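Local coordinates for protein rutinosidase (Aspergillus niger, PDB 6I1A) that probably hydrolyses beta-glycosidic bonds as a secreted family 5 glycoside hydrolase, cleaving rutinose from flavonoid rutinosides, at residues Glu194-Asp197 against Asn198-Asn201; Ser244-Tyr247 against Pro248-Glu252. One frame throughout, in Å; residues are numbered along the deposited sequence.

Interaction 1 (Glu194-Asp197 against Asn198-Asn201). With NAG (2-acetamido-2-deoxy-beta-D-glucopyranose), chain F; EDO (1,2-ethanediol), chain K; EDO (1,2-ethanediol), chain O.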
# COMPACT_ATOMS: atom_id res chain seq x y z
N GLU A 194 -5.88 11.71 12.43
CA GLU A 194 -5.38 11.71 11.04
C GLU A 194 -4.55 12.95 10.72
O GLU A 194 -4.76 13.61 9.69
CB GLU A 194 -6.53 11.49 10.06
CG GLU A 194 -7.21 10.17 10.22
CD GLU A 194 -8.34 9.94 9.22
OE1 GLU A 194 -8.55 10.74 8.28
OE2 GLU A 194 -8.96 8.80 9.30
N PRO A 195 -3.49 13.23 11.51
CA PRO A 195 -2.56 14.29 11.11
C PRO A 195 -1.86 13.88 9.81
O PRO A 195 -1.45 12.71 9.64
CB PRO A 195 -1.58 14.36 12.30
CG PRO A 195 -1.62 12.96 12.89
CD PRO A 195 -3.05 12.51 12.71
N ALA A 196 -1.66 14.82 8.90
CA ALA A 196 -1.02 14.56 7.59
C ALA A 196 -0.46 15.86 7.06
O ALA A 196 -1.21 16.82 6.97
CB ALA A 196 -2.02 13.95 6.66
N ASP A 197 0.83 15.85 6.72
CA ASP A 197 1.51 17.03 6.18
C ASP A 197 1.91 16.84 4.74
O ASP A 197 2.60 17.76 4.18
CB ASP A 197 2.74 17.44 6.99
CG ASP A 197 3.85 16.44 6.91
OD1 ASP A 197 3.57 15.28 6.60
OD2 ASP A 197 5.02 16.81 7.20
N ASN A 198 1.60 15.70 4.09
CA ASN A 198 2.12 15.43 2.72
C ASN A 198 0.99 14.99 1.82
O ASN A 198 1.27 14.28 0.81
CB ASN A 198 3.22 14.40 2.74
CG ASN A 198 3.97 14.35 1.44
OD1 ASN A 198 4.23 15.38 0.83
ND2 ASN A 198 4.29 13.11 0.99
N ASN A 199 -0.23 15.44 2.04
CA ASN A 199 -1.43 15.01 1.29
C ASN A 199 -1.98 16.11 0.37
O ASN A 199 -3.18 16.06 0.05
CB ASN A 199 -2.48 14.46 2.25
CG ASN A 199 -2.99 15.50 3.23
OD1 ASN A 199 -2.15 16.15 3.85
ND2 ASN A 199 -4.29 15.60 3.37
N THR A 200 -1.13 16.98 -0.17
CA THR A 200 -1.63 17.92 -1.19
C THR A 200 -2.11 17.14 -2.42
O THR A 200 -3.13 17.53 -2.99
CB THR A 200 -0.61 18.96 -1.59
OG1 THR A 200 0.53 18.30 -2.08
CG2 THR A 200 -0.17 19.80 -0.42
N ASN A 201 -1.47 16.00 -2.71
CA ASN A 201 -2.02 15.03 -3.68
C ASN A 201 -2.66 13.92 -2.84
O ASN A 201 -1.95 13.23 -2.09
CB ASN A 201 -0.92 14.50 -4.61
CG ASN A 201 -1.52 13.63 -5.68
OD1 ASN A 201 -2.53 12.96 -5.49
ND2 ASN A 201 -0.83 13.59 -6.82
C1 NAG F . 4.97 12.99 -0.29
C2 NAG F . 6.04 11.89 -0.25
C3 NAG F . 6.57 11.69 -1.71
C4 NAG F . 5.44 11.39 -2.66
C5 NAG F . 4.45 12.54 -2.62
C6 NAG F . 3.28 12.32 -3.53
C7 NAG F . 7.28 11.66 1.83
C8 NAG F . 8.52 12.09 2.61
N2 NAG F . 7.10 12.24 0.67
O3 NAG F . 7.45 10.53 -1.69
O4 NAG F . 5.98 11.38 -4.02
O5 NAG F . 3.97 12.63 -1.24
O6 NAG F . 2.47 13.49 -3.68
O7 NAG F . 6.47 10.86 2.32
C1 EDO K . -10.68 9.72 5.79
O1 EDO K . -10.71 10.56 6.91
C2 EDO K . -10.73 8.30 6.23
O2 EDO K . -9.50 7.83 6.84
C1 EDO O . -7.20 19.26 0.56
O1 EDO O . -7.76 18.99 -0.73
C2 EDO O . -6.16 18.24 0.78
O2 EDO O . -5.23 18.10 -0.29
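Asn198 follows Asp197 directly, and their side chains cross at an oblique angle, with carboxylate and amide planes 71° apart. Asp197 OD1 sits 3.2 Å from Asn198 N, but the angle is too poor for a hydrogen bond. The other carboxylate oxygen, OD2, pairs with Thr212 OG1. Asn198 has CG opposite its backbone N (chi1 -166°), which sends the amide outward to the sugar. Asn198 ND2 is joined to C1 of the N-acetylglucosamine by a 1.5 Å covalent bond. The same nitrogen also hydrogen-bonds Leu209 O. Asn198, Asn199 and Thr200 form the Asn-X-Thr sequon of N-glycosylation.

Asn199 turns back toward the first segment. Its CG lies between the backbone N and the carbonyl carbon (chi1 63°), a rotation that folds the amide in beside Ala196. Asn199 OD1 lies 3.6 Å from Ala196 CB and 3.3 Å from Ala196 O. The second approach joins two acceptors and is not a bond. Trp155 NE1 donates to OD1, and ND2 binds Asn144 O. The backbone oxygen of Asn199 accepts from O2 of an ethanediol. Asn201 CB comes 3.7 Å from O6 of the sugar, while Asn201 OD1 bonds Val203 N.

The segment 194-197 follows strand 187-190 of the TIM barrel. Its Asn-Glu-Pro sequence, with Glu194 and Pro195, is consistent with the acid/base motif of family 5. Glu194 OE1 accepts from ethanediol O1 at 2.6 Å and Glu194 OE2 from ethanediol O2 at 2.7 Å. His266 ND1 also bonds OE2.

The side-chain amides and carboxylates of this stretch find their partners outside it. The ethanediol at Glu194 probably comes from the crystallisation liquor, but its two gripped hydroxyls are consistent with a pocket suited to sugar hydroxyls.

Interaction 2 (Ser244-Tyr247 against Pro248-Glu252). With EDO (1,2-ethanediol), chain H; EDO (1,2-ethanediol), chain P.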
# COMPACT_ATOMS: atom_id res chain seq x y z
N SER A 244 -1.78 8.71 12.42
CA SER A 244 -1.97 8.87 10.96
C SER A 244 -2.17 7.47 10.37
O SER A 244 -2.84 6.63 10.96
CB SER A 244 -0.82 9.67 10.36
OG SER A 244 -1.10 10.11 9.04
N PHE A 245 -1.54 7.19 9.24
CA PHE A 245 -1.64 5.90 8.53
C PHE A 245 -0.29 5.24 8.54
O PHE A 245 -0.08 4.34 7.72
CB PHE A 245 -2.21 6.11 7.13
CG PHE A 245 -3.50 6.89 7.12
CD1 PHE A 245 -4.70 6.28 7.50
CD2 PHE A 245 -3.50 8.23 6.82
CE1 PHE A 245 -5.87 7.04 7.53
CE2 PHE A 245 -4.65 8.98 6.85
CZ PHE A 245 -5.82 8.40 7.21
N LYS A 246 0.59 5.58 9.47
CA LYS A 246 1.83 4.81 9.70
C LYS A 246 1.44 3.47 10.34
O LYS A 246 0.43 3.38 11.11
CB LYS A 246 2.74 5.54 10.70
CG LYS A 246 3.12 6.89 10.25
CD LYS A 246 3.86 6.92 8.99
CE LYS A 246 4.86 8.03 8.82
NZ LYS A 246 5.52 7.92 7.48
N TYR A 247 2.21 2.45 10.07
CA TYR A 247 2.04 1.20 10.85
C TYR A 247 2.33 1.49 12.31
O TYR A 247 3.18 2.32 12.61
CB TYR A 247 2.95 0.17 10.21
CG TYR A 247 2.54 -0.02 8.77
CD1 TYR A 247 1.25 0.32 8.33
CD2 TYR A 247 3.48 -0.25 7.82
CE1 TYR A 247 0.89 0.27 6.98
CE2 TYR A 247 3.13 -0.38 6.48
CZ TYR A 247 1.85 -0.13 6.05
OH TYR A 247 1.59 -0.16 4.70
N PRO A 248 1.60 0.87 13.29
CA PRO A 248 1.88 1.11 14.69
C PRO A 248 3.36 0.90 15.00
O PRO A 248 3.89 1.61 15.86
CB PRO A 248 0.97 0.09 15.43
CG PRO A 248 -0.19 -0.10 14.46
CD PRO A 248 0.43 -0.00 13.09
N GLN A 249 4.01 -0.08 14.36
CA GLN A 249 5.44 -0.36 14.53
C GLN A 249 6.29 0.90 14.38
O GLN A 249 7.36 1.03 14.99
CB GLN A 249 5.92 -1.40 13.48
CG GLN A 249 4.98 -2.60 13.23
CD GLN A 249 3.74 -2.49 12.37
OE1 GLN A 249 2.64 -2.25 12.84
NE2 GLN A 249 3.78 -2.98 11.12
N TYR A 250 5.86 1.85 13.54
CA TYR A 250 6.60 3.10 13.30
C TYR A 250 6.76 3.87 14.59
O TYR A 250 7.78 4.57 14.77
CB TYR A 250 5.88 3.96 12.26
CG TYR A 250 6.50 5.29 11.95
CD1 TYR A 250 7.42 5.43 10.94
CD2 TYR A 250 6.10 6.46 12.61
CE1 TYR A 250 7.99 6.65 10.66
CE2 TYR A 250 6.62 7.68 12.30
CZ TYR A 250 7.61 7.78 11.36
OH TYR A 250 8.08 9.01 11.07
N TRP A 251 5.73 3.85 15.44
CA TRP A 251 5.70 4.70 16.65
C TRP A 251 6.11 3.94 17.91
O TRP A 251 6.33 4.55 18.93
CB TRP A 251 4.27 5.26 16.88
CG TRP A 251 3.68 6.02 15.74
CD1 TRP A 251 2.70 5.62 14.88
CD2 TRP A 251 3.91 7.40 15.44
NE1 TRP A 251 2.38 6.64 14.01
CE2 TRP A 251 3.08 7.75 14.36
CE3 TRP A 251 4.81 8.34 15.97
CZ2 TRP A 251 3.09 9.03 13.81
CZ3 TRP A 251 4.79 9.60 15.42
CH2 TRP A 251 3.95 9.95 14.37
N GLU A 252 6.10 2.62 17.86
CA GLU A 252 6.33 1.75 19.07
C GLU A 252 7.58 2.12 19.87
O GLU A 252 7.47 2.13 21.13
CB GLU A 252 6.45 0.28 18.64
CG GLU A 252 5.11 -0.33 18.44
CD GLU A 252 5.19 -1.78 18.01
OE1 GLU A 252 6.28 -2.35 18.04
OE2 GLU A 252 4.14 -2.32 17.71
C1 EDO H . -0.49 3.74 14.42
O1 EDO H . 0.31 4.36 13.46
C2 EDO H . -1.89 4.08 14.14
O2 EDO H . -2.44 4.74 15.17
C1 EDO P . 4.14 -4.48 7.53
O1 EDO P . 3.77 -5.27 8.69
C2 EDO P . 5.48 -3.89 7.76
O2 EDO P . 5.73 -3.51 9.12
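Lys246 lays its CE over one face of the Tyr250 ring. Lys246 CE is 3.9 Å from the Tyr250 ring centroid and 16° off the normal, a CH-pi contact. Lys246 NZ lies further off centre and makes a cation-pi interaction, 4.6 Å from the Tyr250 centroid. The lysine chain bends at chi2 and chi3, which brings CE above the ring. NZ continues to Pro208 O and Leu211 O, and forms a salt bridge to Asp274 of the second subunit. Tyr250 OH bonds Asp213. Nearer its backbone, Lys246 CB packs 3.5 Å from Trp251 NE1, whose hydrogen goes to Gly243 O. One face of the indole is covered by Tyr250 CD2.

The segment 248-252 is a short, weakly bonded helix after strand 239-241 of the barrel. Tyr250 N donates to Tyr247 O at 2.9 Å. The donor stands above the carbonyl plane.

Between the two segments, contacts are looser at Tyr247 and Gln249. These residues also pack on Tyr283 and Glu282 of the second subunit, respectively. Gln249 bends at chi2 (78°), bringing Gln249 NE2 within 3.4 Å of Tyr247 CB. Amide and ring planes are nearly parallel, 10° apart, but the approach is oblique. Gln249 NE2 donates to ethanediol O2 at 2.8 Å and to Glu290 O. A second ethanediol reaches the tight side, where its O1 donates to Lys246 O and lies at the indole edge.

Both interactions are local contacts on loops that leave neighbouring strands of the barrel, 187-190 and 239-241. Each is partly buried, and their centres are about 15 Å apart. They meet directly: Ser244 OG probably hydrogen-bonds Pro195 O, and Phe245 CZ packs 3.6 Å from Glu194 CD. The chemistry differs. Interaction 1 is polar, with amides and carboxylates bound to outside partners, a glycan on Asn198 and the carboxylate of Glu194. Interaction 2 is largely aromatic and aliphatic, and is tied internally by a helical backbone bond. Interaction 2 also meets the second subunit through a charged group, whereas interaction 1 reaches that subunit only through Asn201 packing.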